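Local coordinates for protein Phospholipase/Carboxylesterase (Dyadobacter fermentans, PDB 4H0C) that probably hydrolyses carboxylic esters as an alpha/beta hydrolase, perhaps including palmitoyl thioesters on proteins, at residues R123-I128 with G147-T152; M4-K9 with L78-A83; V16-A21 with E49-A54; V154-G159 with V184-Y189. One frame throughout, in Å; residues are numbered along the deposited sequence.

Interaction 1 (R123-I128 with G147-T152); sequences RKYGGI and GDFKQT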
# COMPACT_ATOMS: atom_id res chain seq x y z
N ARG A 123 -10.52 -7.97 2.98
CA ARG A 123 -10.69 -9.33 3.48
C ARG A 123 -9.61 -9.54 4.51
O ARG A 123 -8.90 -8.61 4.83
CB ARG A 123 -10.61 -10.37 2.36
CG ARG A 123 -9.49 -10.16 1.38
CD ARG A 123 -9.70 -11.18 0.28
NE ARG A 123 -8.83 -11.04 -0.87
CZ ARG A 123 -8.48 -12.08 -1.63
NH1 ARG A 123 -8.91 -13.31 -1.33
NH2 ARG A 123 -7.68 -11.88 -2.68
N LYS A 124 -9.49 -10.75 5.03
CA LYS A 124 -8.45 -11.00 6.03
C LYS A 124 -7.12 -11.09 5.30
O LYS A 124 -6.92 -11.98 4.46
CB LYS A 124 -8.71 -12.29 6.82
CG LYS A 124 -7.75 -12.48 7.99
CD LYS A 124 -8.14 -13.71 8.79
CE LYS A 124 -7.35 -13.80 10.08
NZ LYS A 124 -7.37 -15.16 10.68
N TYR A 125 -6.24 -10.13 5.57
CA TYR A 125 -4.90 -10.15 5.01
C TYR A 125 -3.91 -10.39 6.15
O TYR A 125 -4.28 -10.28 7.33
CB TYR A 125 -4.59 -8.81 4.34
CG TYR A 125 -5.35 -8.55 3.03
CD1 TYR A 125 -5.17 -9.39 1.91
CD2 TYR A 125 -6.24 -7.48 2.92
CE1 TYR A 125 -5.84 -9.13 0.72
CE2 TYR A 125 -6.93 -7.23 1.75
CZ TYR A 125 -6.72 -8.04 0.65
OH TYR A 125 -7.41 -7.76 -0.50
N GLY A 126 -2.65 -10.66 5.81
CA GLY A 126 -1.62 -10.80 6.83
C GLY A 126 -1.38 -9.52 7.60
O GLY A 126 -1.26 -9.52 8.82
N GLY A 127 -1.34 -8.40 6.88
CA GLY A 127 -1.09 -7.10 7.49
C GLY A 127 -0.90 -6.07 6.39
O GLY A 127 -0.58 -6.43 5.25
N ILE A 128 -1.13 -4.80 6.72
CA ILE A 128 -1.06 -3.73 5.73
C ILE A 128 -0.26 -2.59 6.33
O ILE A 128 -0.55 -2.12 7.42
CB ILE A 128 -2.49 -3.25 5.34
CG1 ILE A 128 -3.26 -4.41 4.67
CG2 ILE A 128 -2.40 -2.06 4.40
CD1 ILE A 128 -4.77 -4.21 4.57
N GLY A 147 -16.09 -5.21 1.60
CA GLY A 147 -15.42 -6.31 2.26
C GLY A 147 -15.37 -6.12 3.77
O GLY A 147 -16.01 -5.22 4.32
N ASP A 148 -14.64 -7.01 4.44
CA ASP A 148 -14.42 -6.88 5.89
C ASP A 148 -13.00 -7.31 6.17
O ASP A 148 -12.57 -8.36 5.70
CB ASP A 148 -15.41 -7.75 6.68
CG ASP A 148 -15.40 -7.43 8.18
OD1 ASP A 148 -14.49 -7.91 8.91
OD2 ASP A 148 -16.29 -6.68 8.64
N PHE A 149 -12.24 -6.50 6.90
CA PHE A 149 -10.85 -6.84 7.14
C PHE A 149 -10.61 -8.01 8.14
O PHE A 149 -9.49 -8.53 8.24
CB PHE A 149 -10.06 -5.60 7.56
CG PHE A 149 -9.72 -4.69 6.42
CD1 PHE A 149 -8.76 -5.05 5.48
CD2 PHE A 149 -10.34 -3.45 6.31
CE1 PHE A 149 -8.42 -4.17 4.45
CE2 PHE A 149 -10.02 -2.57 5.28
CZ PHE A 149 -9.06 -2.93 4.35
N LYS A 150 -11.66 -8.40 8.86
CA LYS A 150 -11.56 -9.51 9.82
C LYS A 150 -10.37 -9.29 10.76
O LYS A 150 -9.63 -10.23 11.06
CB LYS A 150 -11.44 -10.85 9.08
CG LYS A 150 -12.54 -11.13 8.05
CD LYS A 150 -13.81 -11.62 8.72
CE LYS A 150 -14.62 -12.56 7.80
NZ LYS A 150 -15.23 -11.87 6.63
N GLN A 151 -10.19 -8.05 11.20
CA GLN A 151 -9.18 -7.70 12.21
C GLN A 151 -7.76 -7.64 11.64
O GLN A 151 -6.79 -7.60 12.41
CB GLN A 151 -9.24 -8.63 13.46
CG GLN A 151 -10.65 -8.76 14.00
CD GLN A 151 -10.75 -9.53 15.29
OE1 GLN A 151 -9.75 -10.00 15.86
NE2 GLN A 151 -11.97 -9.64 15.78
N THR A 152 -7.62 -7.58 10.31
CA THR A 152 -6.29 -7.36 9.68
C THR A 152 -5.55 -6.19 10.37
O THR A 152 -6.09 -5.07 10.44
CB THR A 152 -6.39 -6.99 8.18
OG1 THR A 152 -6.98 -8.05 7.44
CG2 THR A 152 -5.01 -6.68 7.60
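The backbone of 123-128 runs past a turn in 147-152, and the two segments come closest at 4.4 Å between Arg123 CA and Phe149 CA. Thr152 carries the polar link. Its OG1 accepts a hydrogen bond from Tyr125 N at 2.9 Å, almost straight at 174°. The same hydroxyl donates to Phe149 O at 2.7 Å, in the carbonyl plane and on a lone pair. Phe149 O also accepts from Thr152 N, which closes a type I' beta turn from Phe149 to Thr152. One hydroxyl therefore ties the turn to itself and to 123-128. Asp148 OD1 accepts from Lys150 N, an Asx turn, and is also hydrogen-bonded to Asn181 ND2. The contact lies at the entry to strand 127-131 of the central sheet of the alpha/beta hydrolase fold, and the turn leads into the neighbouring strand 153-160. With Thr152 OG1 beside its own backbone N (chi1 -63°), the methyl CG2 is turned to the apolar side. There it packs 3.9 Å from Ile128 CD1. The tip of Ile128 also meets the Phe149 ring obliquely, CD1 to CE1 at 3.7 Å. The Phe149 and Tyr125 rings meet at their edges, CE1 to CD2 at 4.2 Å. Arg123 CG sits over one face of the Tyr125 ring, toward its rim. The guanidinium group of Arg123 makes a salt bridge with Glu93. Tyr125 OH is hydrogen-bonded to Asn121 O.

Interaction 2 (M4-K9 with L78-A83); sequences MYTHSK and LDSALA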
# COMPACT_ATOMS: atom_id res chain seq x y z
N MSE A 4 -3.86 9.00 -19.14
CA MSE A 4 -4.19 8.12 -20.27
C MSE A 4 -3.04 7.16 -20.57
O MSE A 4 -2.44 7.19 -21.67
CB MSE A 4 -4.56 8.94 -21.52
CG MSE A 4 -5.95 9.54 -21.49
SE MSE A 4 -7.38 8.20 -21.40
CE MSE A 4 -6.59 6.85 -22.49
N TYR A 5 -2.72 6.33 -19.58
CA TYR A 5 -1.70 5.29 -19.74
C TYR A 5 -2.05 4.02 -18.96
O TYR A 5 -2.90 4.05 -18.07
CB TYR A 5 -0.28 5.81 -19.42
CG TYR A 5 -0.02 6.30 -18.00
CD1 TYR A 5 0.63 5.47 -17.06
CD2 TYR A 5 -0.33 7.60 -17.62
CE1 TYR A 5 0.89 5.92 -15.78
CE2 TYR A 5 -0.06 8.07 -16.34
CZ TYR A 5 0.55 7.22 -15.42
OH TYR A 5 0.83 7.65 -14.15
N THR A 6 -1.39 2.93 -19.37
CA THR A 6 -1.58 1.59 -18.83
C THR A 6 -0.35 1.22 -18.02
O THR A 6 0.76 1.51 -18.43
CB THR A 6 -1.67 0.57 -20.01
OG1 THR A 6 -2.80 0.90 -20.82
CG2 THR A 6 -1.79 -0.87 -19.54
N HIS A 7 -0.55 0.56 -16.88
CA HIS A 7 0.57 -0.11 -16.21
C HIS A 7 0.66 -1.49 -16.78
O HIS A 7 -0.21 -2.33 -16.55
CB HIS A 7 0.40 -0.12 -14.71
CG HIS A 7 0.40 1.26 -14.13
ND1 HIS A 7 1.53 2.01 -14.06
CD2 HIS A 7 -0.63 2.05 -13.61
CE1 HIS A 7 1.24 3.21 -13.53
NE2 HIS A 7 -0.07 3.25 -13.25
N SER A 8 1.70 -1.72 -17.57
CA SER A 8 1.94 -3.05 -18.11
C SER A 8 2.40 -4.00 -16.99
O SER A 8 2.85 -3.55 -15.93
CB SER A 8 2.95 -3.00 -19.26
OG SER A 8 4.24 -2.61 -18.80
N LYS A 9 2.31 -5.30 -17.25
CA LYS A 9 2.61 -6.33 -16.24
C LYS A 9 4.12 -6.46 -16.03
O LYS A 9 4.77 -7.34 -16.59
CB LYS A 9 1.97 -7.65 -16.65
CG LYS A 9 1.97 -8.75 -15.58
CD LYS A 9 1.06 -9.89 -16.01
CE LYS A 9 1.62 -11.25 -15.61
NZ LYS A 9 0.92 -12.36 -16.33
N LEU A 78 -5.12 5.17 -12.58
CA LEU A 78 -5.42 4.61 -11.25
C LEU A 78 -6.07 3.21 -11.36
O LEU A 78 -5.59 2.27 -10.72
CB LEU A 78 -6.29 5.56 -10.39
CG LEU A 78 -6.74 4.96 -9.04
CD1 LEU A 78 -5.54 4.66 -8.15
CD2 LEU A 78 -7.72 5.90 -8.32
N ASP A 79 -7.12 3.08 -12.18
CA ASP A 79 -7.77 1.79 -12.39
C ASP A 79 -6.75 0.79 -12.90
O ASP A 79 -6.76 -0.37 -12.48
CB ASP A 79 -8.92 1.90 -13.39
CG ASP A 79 -10.19 2.42 -12.76
OD1 ASP A 79 -10.28 2.42 -11.50
OD2 ASP A 79 -11.10 2.83 -13.53
N SER A 80 -5.86 1.25 -13.78
CA SER A 80 -4.81 0.37 -14.30
C SER A 80 -3.87 -0.06 -13.18
O SER A 80 -3.45 -1.22 -13.12
CB SER A 80 -4.03 1.05 -15.42
OG SER A 80 -3.25 0.09 -16.10
N ALA A 81 -3.52 0.88 -12.30
CA ALA A 81 -2.66 0.57 -11.13
C ALA A 81 -3.35 -0.47 -10.23
O ALA A 81 -2.72 -1.48 -9.82
CB ALA A 81 -2.30 1.84 -10.37
N LEU A 82 -4.65 -0.27 -9.95
CA LEU A 82 -5.41 -1.20 -9.09
C LEU A 82 -5.49 -2.57 -9.73
O LEU A 82 -5.35 -3.59 -9.05
CB LEU A 82 -6.82 -0.66 -8.81
CG LEU A 82 -6.85 0.62 -7.95
CD1 LEU A 82 -8.21 1.30 -8.05
CD2 LEU A 82 -6.51 0.29 -6.50
N ALA A 83 -5.69 -2.60 -11.06
CA ALA A 83 -5.69 -3.87 -11.79
C ALA A 83 -4.39 -4.65 -11.63
O ALA A 83 -4.41 -5.88 -11.43
CB ALA A 83 -6.01 -3.66 -13.27
O HOH W 1 -2.71 -2.98 -15.19
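The irregular segment 4-9 passes over one turn of helix 77-94, with the CA atoms of Thr6 and Ser80 5.7 Å apart. Ser80 makes the direct polar link. Its OG accepts a hydrogen bond from His7 N at 2.8 Å and 164°. With OG anti to Ser80's own backbone N (chi1 -166°), the hydroxyl reaches out from the helix to the segment 4-9. A water adds a second link by donating to His7 O at 2.9 Å and to Ser80 O at 2.8 Å. The amide and carbonyl of His7 are thus both tied to Ser80, one directly and one through water. The His7 imidazole turns its edge to the helix backbone, with CD2 3.4 Å from Ala81 N. CD2 also lies 3.7 Å from Ala81 CB. Both ring nitrogens have partners elsewhere: ND1 accepts from Thr58 N, and NE2 is hydrogen-bonded to Trp62 O. The Trp62 ring also meets the imidazole, with the planes well inclined. Because ND1 accepts and NE2 faces a carbonyl, the ring is probably neutral, with its proton on NE2. The hydrogen bonds at ND1 and NE2 fix the rotation of the buried imidazole, and the N-terminal segment is pinned across the helix.

Interaction 3 (V16-A21 with E49-A54); sequences VPVQRA and EMAIYA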
# COMPACT_ATOMS: atom_id res chain seq x y z
N VAL A 16 11.84 -14.99 -0.36
CA VAL A 16 11.71 -16.45 -0.41
C VAL A 16 11.07 -16.90 -1.73
O VAL A 16 10.02 -16.38 -2.10
CB VAL A 16 10.84 -16.96 0.76
CG1 VAL A 16 10.80 -18.49 0.79
CG2 VAL A 16 11.31 -16.37 2.09
N PRO A 17 11.68 -17.86 -2.43
CA PRO A 17 11.06 -18.47 -3.63
C PRO A 17 9.61 -18.82 -3.33
O PRO A 17 9.31 -19.44 -2.30
CB PRO A 17 11.91 -19.72 -3.85
CG PRO A 17 13.26 -19.33 -3.34
CD PRO A 17 13.02 -18.43 -2.16
N VAL A 18 8.70 -18.40 -4.21
CA VAL A 18 7.29 -18.43 -3.86
C VAL A 18 6.75 -19.83 -3.54
O VAL A 18 5.88 -19.97 -2.68
CB VAL A 18 6.43 -17.66 -4.89
CG1 VAL A 18 6.30 -18.47 -6.16
CG2 VAL A 18 5.08 -17.28 -4.30
N GLN A 19 7.30 -20.85 -4.20
CA GLN A 19 6.88 -22.22 -3.94
C GLN A 19 7.18 -22.69 -2.51
O GLN A 19 6.58 -23.66 -2.04
CB GLN A 19 7.51 -23.20 -4.94
CG GLN A 19 7.11 -22.98 -6.40
CD GLN A 19 8.11 -23.62 -7.37
OE1 GLN A 19 9.29 -23.24 -7.41
NE2 GLN A 19 7.65 -24.60 -8.16
N ARG A 20 8.12 -22.03 -1.83
CA ARG A 20 8.49 -22.46 -0.48
C ARG A 20 7.89 -21.55 0.59
O ARG A 20 7.77 -21.94 1.75
CB ARG A 20 10.01 -22.57 -0.35
CG ARG A 20 10.58 -23.75 -1.14
CD ARG A 20 12.04 -24.12 -0.86
NE ARG A 20 12.44 -25.15 -1.82
CZ ARG A 20 12.24 -26.46 -1.66
NH1 ARG A 20 11.67 -26.91 -0.57
NH2 ARG A 20 12.61 -27.32 -2.61
N ALA A 21 7.49 -20.35 0.18
CA ALA A 21 7.14 -19.29 1.12
C ALA A 21 5.83 -19.54 1.87
O ALA A 21 4.84 -19.97 1.27
CB ALA A 21 7.08 -17.96 0.40
N GLU A 49 10.62 -14.07 5.89
CA GLU A 49 9.78 -15.25 5.58
C GLU A 49 8.85 -15.03 4.37
O GLU A 49 8.09 -15.95 3.98
CB GLU A 49 8.98 -15.69 6.81
CG GLU A 49 9.87 -16.28 7.89
CD GLU A 49 9.16 -16.51 9.20
OE1 GLU A 49 8.63 -15.52 9.77
OE2 GLU A 49 9.13 -17.68 9.65
N MSE A 50 8.95 -13.86 3.75
CA MSE A 50 8.04 -13.53 2.65
C MSE A 50 8.65 -13.71 1.26
O MSE A 50 9.84 -13.40 1.02
CB MSE A 50 7.55 -12.08 2.72
CG MSE A 50 6.43 -11.80 3.76
SE MSE A 50 7.15 -11.99 5.56
CE MSE A 50 5.73 -11.01 6.44
N ALA A 51 7.80 -14.20 0.36
CA ALA A 51 8.03 -14.04 -1.08
C ALA A 51 7.69 -12.58 -1.35
O ALA A 51 6.60 -12.13 -1.00
CB ALA A 51 7.14 -14.98 -1.88
N ILE A 52 8.61 -11.84 -1.96
CA ILE A 52 8.42 -10.40 -2.19
C ILE A 52 8.05 -10.15 -3.64
O ILE A 52 8.78 -10.60 -4.54
CB ILE A 52 9.69 -9.60 -1.82
CG1 ILE A 52 10.02 -9.76 -0.32
CG2 ILE A 52 9.61 -8.15 -2.28
CD1 ILE A 52 11.44 -9.36 0.03
N TYR A 53 6.91 -9.51 -3.86
CA TYR A 53 6.49 -9.05 -5.19
C TYR A 53 6.42 -7.53 -5.20
O TYR A 53 5.75 -6.95 -4.36
CB TYR A 53 5.08 -9.56 -5.50
CG TYR A 53 5.02 -11.03 -5.85
CD1 TYR A 53 4.62 -11.44 -7.13
CD2 TYR A 53 5.33 -12.01 -4.92
CE1 TYR A 53 4.56 -12.79 -7.47
CE2 TYR A 53 5.29 -13.36 -5.26
CZ TYR A 53 4.90 -13.74 -6.54
OH TYR A 53 4.85 -15.06 -6.91
N ALA A 54 7.05 -6.89 -6.18
CA ALA A 54 7.00 -5.44 -6.29
C ALA A 54 6.68 -5.09 -7.75
O ALA A 54 7.55 -5.23 -8.62
CB ALA A 54 8.31 -4.82 -5.86
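Val16 makes the one hydrogen bond between the two segments: its N donates to Met50 O at 2.9 Å. The bond is nearly straight at the hydrogen (169°), but the donor stands 36° out of the carbonyl plane. A CA-H...O contact runs the other way, from Ala51 CA to Val16 O at 3.2 Å.

The apolar contacts gather round the small side chain of Ala51. Ala21 CB meets Ala51 CB at 3.8 Å, methyl to methyl. Val18 CG2 reaches the same methyl at 3.9 Å. Val18 carries CG2 anti to its backbone N, and this branch also extends to the edge of the Tyr53 ring, near its plane. There it packs 4.0 Å from Tyr53 CE2, while the nearest ring substituent, Tyr53 OH, is 3.4 Å from Val18 CG2. The two side chains cross at about a right angle. Ile97 lies against both Val18 and Ala21. Gln95 also touches Val18.

One side chain packs on backbone instead: Val16 CG2 lies over the peptide between Glu49 and Met50, 3.6 Å from Glu49 C.

Within 16-21 the chain turns back on itself. Arg20 N donates to Pro17 O at 2.9 Å, and this curl brings Val18 and Ala21 to the same alanine.

The loop 16-21 joins strand 11-15 to strand 23-28. Strand 50-55 lies between those two in the sheet, antiparallel to 11-15 and parallel to 23-28. The loop is thus a connection that skips over one strand and packs on its beginning, at the end of the alpha/beta hydrolase sheet where the outermost strand runs against the others.

Interaction 4 (V154-G159 with V184-Y189); sequences VFISTG and VSQVVY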
# COMPACT_ATOMS: atom_id res chain seq x y z
N VAL A 154 -3.34 -3.06 10.55
CA VAL A 154 -3.00 -2.01 9.60
C VAL A 154 -2.20 -0.94 10.33
O VAL A 154 -2.60 -0.51 11.41
CB VAL A 154 -4.25 -1.34 8.96
CG1 VAL A 154 -3.87 -0.22 8.00
CG2 VAL A 154 -5.13 -2.37 8.26
N PHE A 155 -1.07 -0.55 9.76
CA PHE A 155 -0.29 0.59 10.26
C PHE A 155 -0.38 1.72 9.25
O PHE A 155 -0.11 1.53 8.08
CB PHE A 155 1.17 0.21 10.47
CG PHE A 155 2.04 1.36 10.91
CD1 PHE A 155 2.06 1.76 12.26
CD2 PHE A 155 2.80 2.09 9.99
CE1 PHE A 155 2.85 2.84 12.68
CE2 PHE A 155 3.60 3.16 10.41
CZ PHE A 155 3.61 3.53 11.76
N ILE A 156 -0.81 2.88 9.71
CA ILE A 156 -0.90 4.06 8.86
C ILE A 156 -0.22 5.22 9.56
O ILE A 156 -0.48 5.52 10.72
CB ILE A 156 -2.37 4.37 8.43
CG1 ILE A 156 -2.44 5.55 7.45
CG2 ILE A 156 -3.26 4.60 9.64
CD1 ILE A 156 -3.83 5.76 6.85
N SER A 157 0.70 5.87 8.85
CA SER A 157 1.41 7.01 9.42
C SER A 157 1.43 8.18 8.48
O SER A 157 1.17 8.05 7.29
CB SER A 157 2.84 6.61 9.73
OG SER A 157 3.48 6.24 8.53
N THR A 158 1.72 9.34 9.04
CA THR A 158 2.09 10.52 8.28
C THR A 158 2.85 11.48 9.18
O THR A 158 2.95 11.27 10.41
CB THR A 158 0.87 11.21 7.61
OG1 THR A 158 1.33 12.19 6.66
CG2 THR A 158 -0.07 11.86 8.64
N GLY A 159 3.39 12.53 8.59
CA GLY A 159 4.00 13.58 9.38
C GLY A 159 3.01 14.73 9.53
O GLY A 159 1.97 14.78 8.84
N VAL A 184 -6.55 -1.09 13.49
CA VAL A 184 -5.75 0.03 12.99
C VAL A 184 -4.83 0.69 14.02
O VAL A 184 -5.27 1.06 15.10
CB VAL A 184 -6.63 1.13 12.34
CG1 VAL A 184 -5.77 2.23 11.74
CG2 VAL A 184 -7.50 0.50 11.27
N SER A 185 -3.56 0.82 13.65
CA SER A 185 -2.59 1.63 14.40
C SER A 185 -2.25 2.86 13.59
O SER A 185 -1.68 2.76 12.50
CB SER A 185 -1.31 0.84 14.66
OG SER A 185 -1.55 -0.26 15.50
N GLN A 186 -2.60 4.04 14.11
CA GLN A 186 -2.35 5.29 13.42
C GLN A 186 -1.31 6.04 14.22
O GLN A 186 -1.44 6.19 15.45
CB GLN A 186 -3.63 6.14 13.33
CG GLN A 186 -3.43 7.58 12.86
CD GLN A 186 -4.66 8.46 13.04
OE1 GLN A 186 -5.60 8.13 13.77
NE2 GLN A 186 -4.65 9.60 12.36
N VAL A 187 -0.25 6.48 13.55
CA VAL A 187 0.77 7.26 14.23
C VAL A 187 1.10 8.47 13.39
O VAL A 187 1.41 8.34 12.20
CB VAL A 187 2.07 6.48 14.59
CG1 VAL A 187 2.99 7.41 15.38
CG2 VAL A 187 1.79 5.24 15.41
N VAL A 188 1.01 9.65 14.01
CA VAL A 188 1.31 10.91 13.36
C VAL A 188 2.57 11.45 14.00
O VAL A 188 2.68 11.50 15.24
CB VAL A 188 0.16 11.93 13.54
CG1 VAL A 188 0.57 13.31 13.00
CG2 VAL A 188 -1.14 11.46 12.88
N TYR A 189 3.54 11.82 13.17
CA TYR A 189 4.85 12.26 13.64
C TYR A 189 5.04 13.76 13.38
O TYR A 189 5.44 14.17 12.28
CB TYR A 189 5.95 11.46 12.91
CG TYR A 189 5.92 9.98 13.20
CD1 TYR A 189 6.58 9.46 14.32
CD2 TYR A 189 5.25 9.09 12.36
CE1 TYR A 189 6.57 8.11 14.59
CE2 TYR A 189 5.24 7.73 12.62
CZ TYR A 189 5.90 7.25 13.74
OH TYR A 189 5.88 5.91 14.02
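Val154 O accepts from Ser185 N at 2.8 Å, the shortest polar bond between the two strands. The N-H meets the oxygen almost head-on, in line with the carbonyl (171°). Further along the ladder, Ile156 N donates to Ser185 O, Val187 N to Ile156 O, and Tyr189 N to Thr158 O. The bond from Thr158 N to Val187 O is weak at 3.3 Å. The strands run parallel, with their axes 13° apart and 4.7 Å at closest approach. CA-H...O contacts fill in between the bonds.

On the face with Phe155, Ser157, Val187 and Tyr189, the aromatic rings carry the packing. Phe155 has CG anti to its backbone N (chi1 177°), which brings the ring over to the partner strand. There CE1 meets Val187 CG2 at 3.8 Å, obliquely. Val187 CG1 rests on one face of the Tyr189 ring, near its rim. Ser157 CB lies at the edge of that ring, 3.9 Å from CE2. Tyr189 OH in turn lies in the plane of the Phe155 ring, at its edge, 4.0 Å from CZ. Helix 198-206 packs on this face, and its Glu200 is hydrogen-bonded to Ser157 OG.

On the other face, Ile156 CG2 meets Val184 CG1 at 4.0 Å and Gln186 CB at the same distance. Helix 167-179 covers these residues and completes a beta-alpha-beta crossover. Thr158, further along, touches residues of a probable Ser-His-Asp triad.

The chemistry is thus divided: backbone bonds fix the register of the outermost strand, while mostly apolar side chains seat a helix on each face, with the Ser157-Glu200 hydrogen bond as a polar addition.

All four contacts are partly buried. Interactions 1 and 4 lie nearer the core, each centred about 13 Å from the centre of the chain. Interactions 2 and 3 lie further out, at about 15 and 18 Å. Interactions 1, 3 and 4 reach the same sheet. Interaction 4 joins two of its strands directly, by a backbone ladder. Interactions 1 and 3 instead lay a turn or loop against the start of a strand, each with one direct hydrogen bond and apolar packing. Interactions 1 and 4 touch: Phe155 N and Ile128 O, 2.9 Å apart, probably bond between neighbouring strands. Interaction 2, where the N-terminal segment crosses a helix, has the smallest interface and the water bridge.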